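Local atomic coordinates of nucleoporin NUP82 (Chaetomium thermophilum, PDB entry 5CWW), a protein that probably serves as a structural component of the nuclear pore complex and as a docking partner for transport factors, here represented by its N-terminal beta-propeller domain. Residues B[292-296]-B[297-301]; B[304-307]-B[308-312]; B[514-517]-B[518-521]. One frame throughout, in Å; residues are numbered along the deposited sequence.

Interaction 1. Residues B[292-296]-B[297-301]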
ATOM      1  N   TRP B 292      15.734   6.673  11.954  1.00 58.37           N
ATOM      2  CA  TRP B 292      15.968   5.763  10.836  1.00 56.46           C
ATOM      3  C   TRP B 292      17.447   5.418  10.670  1.00 56.91           C
ATOM      4  O   TRP B 292      18.327   6.164  11.103  1.00 58.38           O
ATOM      5  CB  TRP B 292      15.422   6.374   9.539  1.00 56.91           C
ATOM      6  CG  TRP B 292      15.979   7.731   9.212  1.00 58.07           C
ATOM      7  CD1 TRP B 292      15.815   8.882   9.926  1.00 59.59           C
ATOM      8  CD2 TRP B 292      16.779   8.079   8.074  1.00 59.52           C
ATOM      9  NE1 TRP B 292      16.468   9.922   9.309  1.00 61.38           N
ATOM     10  CE2 TRP B 292      17.067   9.455   8.170  1.00 61.81           C
ATOM     11  CE3 TRP B 292      17.281   7.360   6.985  1.00 59.66           C
ATOM     12  CZ2 TRP B 292      17.836  10.124   7.221  1.00 62.19           C
ATOM     13  CZ3 TRP B 292      18.044   8.027   6.043  1.00 61.46           C
ATOM     14  CH2 TRP B 292      18.314   9.394   6.167  1.00 62.13           C
ATOM     15  N   THR B 293      17.698   4.274  10.042  1.00 60.03           N
ATOM     16  CA  THR B 293      19.047   3.754   9.839  1.00 62.10           C
ATOM     17  C   THR B 293      19.301   3.523   8.351  1.00 61.38           C
ATOM     18  O   THR B 293      18.751   2.590   7.771  1.00 60.98           O
ATOM     19  CB  THR B 293      19.261   2.432  10.597  1.00 67.85           C
ATOM     20  OG1 THR B 293      19.107   2.658  12.002  1.00 70.12           O
ATOM     21  CG2 THR B 293      20.652   1.862  10.325  1.00 68.25           C
ATOM     22  N   PRO B 294      20.130   4.373   7.725  1.00 59.97           N
ATOM     23  CA  PRO B 294      20.460   4.173   6.311  1.00 58.20           C
ATOM     24  C   PRO B 294      21.708   3.319   6.116  1.00 59.47           C
ATOM     25  O   PRO B 294      22.586   3.331   6.977  1.00 61.05           O
ATOM     26  CB  PRO B 294      20.702   5.595   5.816  1.00 58.33           C
ATOM     27  CG  PRO B 294      21.291   6.286   7.004  1.00 60.09           C
ATOM     28  CD  PRO B 294      20.660   5.654   8.228  1.00 59.99           C
ATOM     29  N   PRO B 295      21.791   2.587   4.997  1.00 59.46           N
ATOM     30  CA  PRO B 295      23.071   1.942   4.696  1.00 61.01           C
ATOM     31  C   PRO B 295      24.109   2.998   4.326  1.00 63.84           C
ATOM     32  O   PRO B 295      23.723   4.086   3.903  1.00 61.37           O
ATOM     33  CB  PRO B 295      22.741   1.026   3.516  1.00 59.91           C
ATOM     34  CG  PRO B 295      21.561   1.658   2.866  1.00 58.09           C
ATOM     35  CD  PRO B 295      20.771   2.299   3.973  1.00 58.29           C
ATOM     36  N   PRO B 296      25.404   2.685   4.484  1.00 68.97           N
ATOM     37  CA  PRO B 296      26.492   3.666   4.367  1.00 71.72           C
ATOM     38  C   PRO B 296      26.438   4.528   3.105  1.00 70.49           C
ATOM     39  O   PRO B 296      26.943   5.652   3.113  1.00 71.39           O
ATOM     40  CB  PRO B 296      27.749   2.791   4.355  1.00 75.45           C
ATOM     41  CG  PRO B 296      27.354   1.549   5.059  1.00 75.38           C
ATOM     42  CD  PRO B 296      25.916   1.323   4.721  1.00 72.04           C
ATOM     43  N   THR B 297      25.825   4.008   2.045  1.00 70.36           N
ATOM     44  CA  THR B 297      25.881   4.643   0.734  1.00 72.26           C
ATOM     45  C   THR B 297      24.632   5.449   0.368  1.00 68.64           C
ATOM     46  O   THR B 297      24.610   6.117  -0.667  1.00 71.13           O
ATOM     47  CB  THR B 297      26.109   3.587  -0.367  1.00 75.45           C
ATOM     48  OG1 THR B 297      26.208   4.232  -1.643  1.00 79.95           O
ATOM     49  CG2 THR B 297      24.970   2.571  -0.392  1.00 72.23           C
ATOM     50  N   LEU B 298      23.599   5.396   1.202  1.00 62.72           N
ATOM     51  CA  LEU B 298      22.331   6.042   0.862  1.00 58.88           C
ATOM     52  C   LEU B 298      22.430   7.566   0.919  1.00 59.53           C
ATOM     53  O   LEU B 298      22.129   8.250  -0.059  1.00 57.78           O
ATOM     54  CB  LEU B 298      21.213   5.561   1.793  1.00 58.46           C
ATOM     55  CG  LEU B 298      19.801   6.002   1.390  1.00 59.04           C
ATOM     56  CD1 LEU B 298      19.386   5.364   0.068  1.00 59.55           C
ATOM     57  CD2 LEU B 298      18.791   5.670   2.475  1.00 57.80           C
ATOM     58  N   ILE B 299      22.848   8.094   2.066  1.00 60.57           N
ATOM     59  CA  ILE B 299      22.912   9.541   2.271  1.00 62.57           C
ATOM     60  C   ILE B 299      23.847  10.244   1.280  1.00 67.85           C
ATOM     61  O   ILE B 299      23.465  11.259   0.699  1.00 70.06           O
ATOM     62  CB  ILE B 299      23.347   9.876   3.717  1.00 61.91           C
ATOM     63  CG1 ILE B 299      22.229   9.480   4.688  1.00 59.61           C
ATOM     64  CG2 ILE B 299      23.659  11.368   3.870  1.00 61.24           C
ATOM     65  CD1 ILE B 299      22.552   9.686   6.157  1.00 61.03           C
ATOM     66  N   PRO B 300      25.072   9.724   1.085  1.00 69.05           N
ATOM     67  CA  PRO B 300      25.949  10.402   0.123  1.00 68.99           C
ATOM     68  C   PRO B 300      25.409  10.389  -1.308  1.00 64.26           C
ATOM     69  O   PRO B 300      25.613  11.360  -2.037  1.00 64.77           O
ATOM     70  CB  PRO B 300      27.262   9.615   0.220  1.00 72.19           C
ATOM     71  CG  PRO B 300      26.906   8.326   0.862  1.00 71.17           C
ATOM     72  CD  PRO B 300      25.766   8.625   1.775  1.00 70.43           C
ATOM     73  N   SER B 301      24.733   9.315  -1.704  1.00 62.54           N
ATOM     74  CA  SER B 301      24.167   9.242  -3.046  1.00 62.08           C
ATOM     75  C   SER B 301      23.025  10.245  -3.204  1.00 61.50           C
ATOM     76  O   SER B 301      22.895  10.886  -4.246  1.00 61.66           O
ATOM     77  CB  SER B 301      23.673   7.825  -3.354  1.00 62.05           C
ATOM     78  OG  SER B 301      22.448   7.552  -2.699  1.00 60.29           O
TER
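Pro294 meets both Leu298 and Ile299 with the carbons of its ring. Pro294 CB lies 3.8 Å from Leu298 CD2, and Pro294 CG reaches Ile299 CD1 at 3.7 Å, so one proline ring is shared between two neighbouring side chains at the start of helix 298-315. Ile299 has CG1 anti to its carbonyl carbon (chi1 -69°), which carries CG1 and CD1 toward Pro294 and Trp292. Ile299 CG1 also lies 4.2 Å from Trp292 CH2, oblique to the indole. Leu298 CD2 comes to the edge of the Trp292 indole, near its plane, at a looser 4.3 Å from Trp292 CZ3. Pro295 adds its CD, 3.9 Å from CB of Leu298.

The polar part is a backbone turn. Leu298 N donates to Pro295 O at 3.0 Å; the bond is nearly straight at N, 173°, though the donor stands above the carbonyl plane. Inside the new helix Ser301 OG returns a hydrogen bond to Leu298 O, 2.7 Å away. Trp292 NE1 turns to the backbone oxygen of Thr358 at strand 354-358, and Ile337 of helix 321-338 touches both Trp292 and Ile299.

The contact thus joins the end of the short strand 291-292, which pairs with strand 354-358, to helix 298-315. Three successive prolines have no backbone N-H to give, so this junction rests on apolar contact and one turn bond, with the indole's own polar atom satisfied by the adjoining strand.

Interaction 2. Residues B[304-307]-B[308-312]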
ATOM      1  N   ALA B 304      24.355  13.950  -3.525  1.00 69.74           N
ATOM      2  CA  ALA B 304      24.800  14.219  -4.886  1.00 69.48           C
ATOM      3  C   ALA B 304      23.602  14.447  -5.802  1.00 69.59           C
ATOM      4  O   ALA B 304      23.604  15.357  -6.633  1.00 71.72           O
ATOM      5  CB  ALA B 304      25.651  13.074  -5.399  1.00 69.12           C
ATOM      6  N   SER B 305      22.582  13.612  -5.641  1.00 69.15           N
ATOM      7  CA  SER B 305      21.365  13.715  -6.436  1.00 70.44           C
ATOM      8  C   SER B 305      20.666  15.051  -6.204  1.00 68.98           C
ATOM      9  O   SER B 305      20.179  15.677  -7.145  1.00 72.17           O
ATOM     10  CB  SER B 305      20.416  12.563  -6.104  1.00 71.36           C
ATOM     11  OG  SER B 305      19.233  12.639  -6.877  1.00 72.33           O
ATOM     12  N   ILE B 306      20.621  15.484  -4.948  1.00 64.33           N
ATOM     13  CA  ILE B 306      19.971  16.742  -4.596  1.00 61.48           C
ATOM     14  C   ILE B 306      20.778  17.921  -5.124  1.00 64.02           C
ATOM     15  O   ILE B 306      20.226  18.820  -5.758  1.00 62.04           O
ATOM     16  CB  ILE B 306      19.783  16.875  -3.070  1.00 58.96           C
ATOM     17  CG1 ILE B 306      18.783  15.827  -2.575  1.00 57.72           C
ATOM     18  CG2 ILE B 306      19.273  18.270  -2.701  1.00 58.68           C
ATOM     19  CD1 ILE B 306      18.721  15.693  -1.071  1.00 58.29           C
ATOM     20  N   VAL B 307      22.082  17.917  -4.860  1.00 66.54           N
ATOM     21  CA  VAL B 307      22.966  18.979  -5.335  1.00 69.98           C
ATOM     22  C   VAL B 307      22.849  19.139  -6.846  1.00 73.13           C
ATOM     23  O   VAL B 307      22.777  20.258  -7.354  1.00 73.72           O
ATOM     24  CB  VAL B 307      24.444  18.702  -4.961  1.00 71.66           C
ATOM     25  CG1 VAL B 307      25.392  19.655  -5.693  1.00 74.66           C
ATOM     26  CG2 VAL B 307      24.643  18.822  -3.458  1.00 71.69           C
ATOM     27  N   ALA B 308      22.824  18.016  -7.556  1.00 75.72           N
ATOM     28  CA  ALA B 308      22.732  18.035  -9.009  1.00 78.66           C
ATOM     29  C   ALA B 308      21.413  18.639  -9.474  1.00 79.77           C
ATOM     30  O   ALA B 308      21.368  19.350 -10.477  1.00 84.56           O
ATOM     31  CB  ALA B 308      22.890  16.629  -9.566  1.00 79.61           C
ATOM     32  N   LYS B 309      20.340  18.359  -8.740  1.00 81.57           N
ATOM     33  CA  LYS B 309      19.020  18.850  -9.115  1.00 80.70           C
ATOM     34  C   LYS B 309      18.908  20.355  -8.879  1.00 77.77           C
ATOM     35  O   LYS B 309      18.258  21.064  -9.647  1.00 79.62           O
ATOM     36  CB  LYS B 309      17.929  18.114  -8.338  1.00 85.13           C
ATOM     37  CG  LYS B 309      16.547  18.283  -8.944  1.00 91.76           C
ATOM     38  CD  LYS B 309      15.449  17.802  -8.013  1.00 95.01           C
ATOM     39  CE  LYS B 309      14.099  17.828  -8.711  1.00 98.10           C
ATOM     40  NZ  LYS B 309      13.764  19.178  -9.254  1.00102.14           N
ATOM     41  N   VAL B 310      19.540  20.835  -7.812  1.00 75.01           N
ATOM     42  CA  VAL B 310      19.595  22.268  -7.538  1.00 72.16           C
ATOM     43  C   VAL B 310      20.364  22.982  -8.642  1.00 72.28           C
ATOM     44  O   VAL B 310      19.967  24.057  -9.094  1.00 77.83           O
ATOM     45  CB  VAL B 310      20.261  22.561  -6.176  1.00 69.81           C
ATOM     46  CG1 VAL B 310      20.496  24.059  -5.983  1.00 70.42           C
ATOM     47  CG2 VAL B 310      19.411  22.008  -5.042  1.00 66.17           C
ATOM     48  N   ALA B 311      21.467  22.377  -9.071  1.00 76.15           N
ATOM     49  CA  ALA B 311      22.301  22.957 -10.113  1.00 76.65           C
ATOM     50  C   ALA B 311      21.520  23.090 -11.415  1.00 79.54           C
ATOM     51  O   ALA B 311      21.515  24.149 -12.042  1.00 82.54           O
ATOM     52  CB  ALA B 311      23.549  22.113 -10.326  1.00 77.01           C
ATOM     53  N   ALA B 312      20.853  22.010 -11.810  1.00 80.82           N
ATOM     54  CA  ALA B 312      20.085  21.990 -13.049  1.00 83.03           C
ATOM     55  C   ALA B 312      18.951  23.009 -13.008  1.00 86.24           C
ATOM     56  O   ALA B 312      18.658  23.665 -14.007  1.00 84.59           O
ATOM     57  CB  ALA B 312      19.534  20.597 -13.304  1.00 80.82           C
TER
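Val310 holds CG1 anti to its backbone N (chi1 172°), which turns Val310 CG2 back toward the preceding turn, 3.4 Å from Ile306 O. Lys309 also has CG anti to N, but the rest of its chain runs off past the turn; Lys309 CB stays close, 3.5 Å from Ser305 O. At 4.4 Å, Ile306 CG2 and Val310 CG2 make a loose apolar touch, one helical turn apart, and the backbone does most of the work.

This is the middle of helix 298-315, an alpha-helical excursion from the beta-propeller that packs beside helix 321-338. Four successive i to i+4 bonds cross the contact. Ala308 N reaches Ala304 O at 2.9 Å, and Val310 N reaches Ile306 O at 3.0 Å, the latter nearly along the C=O axis. Ala311 N takes Val307 O at 3.0 Å. Lys309 N to Ser305 O is more bent, 142° at the hydrogen, and spans 3.1 Å. The methyl carbon CB of Ala308 rests 3.3 Å from Ala304 O, and that of Ala311 lies near Val307 O.

Ile306 is buried against Gln330 and Met334 of helix 321-338 and against Trp267; Lys309 lies along Val326 and Gln330 of that helix and touches Glu447. Ala308 packs on a basic side chain of another protein's chain, while Val307 is exposed.

Interaction 3. Residues B[514-517]-B[518-521]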
ATOM      1  N   SER B 514       9.748 -13.622 -14.215  1.00 55.23           N
ATOM      2  CA  SER B 514      11.075 -13.023 -14.129  1.00 54.26           C
ATOM      3  C   SER B 514      11.305 -11.950 -15.184  1.00 54.50           C
ATOM      4  O   SER B 514      10.925 -12.113 -16.344  1.00 54.49           O
ATOM      5  CB  SER B 514      12.154 -14.085 -14.265  1.00 54.87           C
ATOM      6  OG  SER B 514      13.421 -13.461 -14.358  1.00 54.35           O
ATOM      7  N   LEU B 515      11.947 -10.864 -14.768  1.00 55.27           N
ATOM      8  CA  LEU B 515      12.239  -9.739 -15.651  1.00 56.31           C
ATOM      9  C   LEU B 515      13.682  -9.762 -16.145  1.00 58.01           C
ATOM     10  O   LEU B 515      14.099  -8.878 -16.891  1.00 57.67           O
ATOM     11  CB  LEU B 515      11.957  -8.420 -14.931  1.00 55.24           C
ATOM     12  CG  LEU B 515      10.604  -8.356 -14.221  1.00 55.96           C
ATOM     13  CD1 LEU B 515      10.387  -6.983 -13.598  1.00 55.29           C
ATOM     14  CD2 LEU B 515       9.470  -8.702 -15.173  1.00 54.94           C
ATOM     15  N   THR B 516      14.440 -10.771 -15.725  1.00 62.22           N
ATOM     16  CA  THR B 516      15.791 -10.975 -16.235  1.00 67.96           C
ATOM     17  C   THR B 516      15.744 -11.937 -17.416  1.00 72.52           C
ATOM     18  O   THR B 516      14.846 -12.773 -17.492  1.00 72.19           O
ATOM     19  CB  THR B 516      16.736 -11.540 -15.158  1.00 70.68           C
ATOM     20  OG1 THR B 516      16.303 -12.852 -14.777  1.00 73.68           O
ATOM     21  CG2 THR B 516      16.762 -10.637 -13.934  1.00 69.03           C
ATOM     22  N   PRO B 517      16.711 -11.828 -18.345  1.00 80.20           N
ATOM     23  CA  PRO B 517      17.814 -10.861 -18.358  1.00 81.58           C
ATOM     24  C   PRO B 517      17.430  -9.512 -18.965  1.00 76.00           C
ATOM     25  O   PRO B 517      18.301  -8.661 -19.143  1.00 78.11           O
ATOM     26  CB  PRO B 517      18.870 -11.559 -19.216  1.00 85.61           C
ATOM     27  CG  PRO B 517      18.080 -12.366 -20.174  1.00 87.11           C
ATOM     28  CD  PRO B 517      16.856 -12.827 -19.421  1.00 85.13           C
ATOM     29  N   TRP B 518      16.151  -9.322 -19.274  1.00 66.22           N
ATOM     30  CA  TRP B 518      15.714  -8.120 -19.979  1.00 69.62           C
ATOM     31  C   TRP B 518      16.074  -6.828 -19.249  1.00 57.26           C
ATOM     32  O   TRP B 518      16.435  -5.838 -19.888  1.00 55.30           O
ATOM     33  CB  TRP B 518      14.204  -8.160 -20.214  1.00 78.25           C
ATOM     34  CG  TRP B 518      13.669  -6.836 -20.641  1.00 95.50           C
ATOM     35  CD1 TRP B 518      13.651  -6.324 -21.903  1.00103.37           C
ATOM     36  CD2 TRP B 518      13.086  -5.839 -19.793  1.00104.18           C
ATOM     37  NE1 TRP B 518      13.089  -5.069 -21.895  1.00106.93           N
ATOM     38  CE2 TRP B 518      12.737  -4.749 -20.611  1.00108.17           C
ATOM     39  CE3 TRP B 518      12.827  -5.764 -18.422  1.00107.77           C
ATOM     40  CZ2 TRP B 518      12.137  -3.598 -20.103  1.00111.12           C
ATOM     41  CZ3 TRP B 518      12.231  -4.623 -17.920  1.00109.58           C
ATOM     42  CH2 TRP B 518      11.892  -3.555 -18.758  1.00110.97           C
ATOM     43  N   VAL B 519      15.972  -6.826 -17.923  1.00 57.15           N
ATOM     44  CA  VAL B 519      16.286  -5.629 -17.146  1.00 56.74           C
ATOM     45  C   VAL B 519      17.779  -5.326 -17.209  1.00 56.28           C
ATOM     46  O   VAL B 519      18.190  -4.166 -17.171  1.00 55.19           O
ATOM     47  CB  VAL B 519      15.857  -5.761 -15.662  1.00 53.23           C
ATOM     48  CG1 VAL B 519      14.348  -5.781 -15.541  1.00 52.07           C
ATOM     49  CG2 VAL B 519      16.475  -6.996 -15.015  1.00 54.09           C
ATOM     50  N   PHE B 520      18.587  -6.376 -17.310  1.00 58.18           N
ATOM     51  CA  PHE B 520      20.032  -6.224 -17.423  1.00 59.19           C
ATOM     52  C   PHE B 520      20.430  -5.660 -18.788  1.00 58.58           C
ATOM     53  O   PHE B 520      21.390  -4.897 -18.890  1.00 60.28           O
ATOM     54  CB  PHE B 520      20.729  -7.567 -17.185  1.00 65.13           C
ATOM     55  CG  PHE B 520      20.529  -8.120 -15.799  1.00 67.93           C
ATOM     56  CD1 PHE B 520      20.679  -7.313 -14.682  1.00 69.11           C
ATOM     57  CD2 PHE B 520      20.187  -9.449 -15.614  1.00 68.90           C
ATOM     58  CE1 PHE B 520      20.495  -7.825 -13.408  1.00 70.21           C
ATOM     59  CE2 PHE B 520      20.002  -9.965 -14.344  1.00 70.60           C
ATOM     60  CZ  PHE B 520      20.156  -9.152 -13.240  1.00 70.82           C
ATOM     61  N   ARG B 521      19.698  -6.037 -19.833  1.00 58.34           N
ATOM     62  CA  ARG B 521      19.984  -5.529 -21.172  1.00 60.13           C
ATOM     63  C   ARG B 521      19.655  -4.042 -21.268  1.00 55.54           C
ATOM     64  O   ARG B 521      20.351  -3.288 -21.947  1.00 52.90           O
ATOM     65  CB  ARG B 521      19.202  -6.303 -22.237  1.00 67.34           C
ATOM     66  CG  ARG B 521      19.540  -7.784 -22.319  1.00 78.36           C
ATOM     67  CD  ARG B 521      18.948  -8.410 -23.572  1.00 88.51           C
ATOM     68  NE  ARG B 521      18.617  -9.821 -23.385  1.00 98.13           N
ATOM     69  CZ  ARG B 521      19.495 -10.817 -23.459  1.00107.97           C
ATOM     70  NH1 ARG B 521      20.774 -10.572 -23.712  1.00112.62           N
ATOM     71  NH2 ARG B 521      19.092 -12.067 -23.275  1.00110.98           N
TER
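Leu515 and Val519 form the close inner part of this turn: Leu515 CB sits 3.6 Å from Val519 CG1, and Val519 N donates to Leu515 O at 3.0 Å, closing the turn. Leu515 O lies in the plane of the Trp518 indole at its edge, 3.7 Å from Trp518 CE3. Ile427 of strand 427-432 touches both Leu515 and Val519, and Phe473 stacks on the Trp518 ring, so this side is buried.

Thr516 and Phe520 run alongside each other in the same direction. With CG2 anti to its carbonyl carbon (OG1 at chi1 65°), Thr516 lays that methyl 3.3 Å from Phe520 CE2, oblique to the ring, while Val519 CG2 stands over the centre of one ring face. An alanine in place of Phe520 would leave the Thr516 and Val519 methyls without this aromatic neighbour and is likely to open a gap beside the turn.

The segment joins strand 509-514 of a propeller sheet to helix 518-526. Ser514 OG accepts Thr516 N at 3.2 Å in an ST turn, and Thr516 OG1 also donates to it. Pro517, after a cis peptide, occupies the N-cap position, Pro517 O taking Arg521 N at 3.1 Å and a weak bond from Phe520 N.

The outer side faces solvent, with Pro517 and Arg521 both exposed. Pro517 CB lies 4.0 Å above the plane of the Arg521 guanidinium, offset toward the rim, and Arg521 NH2 is 3.3 Å from Pro517 CG.

Interactions 1 and 2 both use helix 298-315, the first at its beginning and the second farther along, with centres about 17 Å apart; interaction 3 stands on another helix, 518-526, its centre about 27 Å from that of interaction 1. Interactions 1 and 3 are alike in place: each is partly buried where a strand runs through a loop into a helix, and each mixes apolar packing with turn bonds and proline. Their rings differ, a tryptophan before the helix in 292-301 and aromatics within it in 514-521. Interaction 2 is a surface contact inside a continuous helix, where regular backbone bonds dominate and side-chain packing is slight.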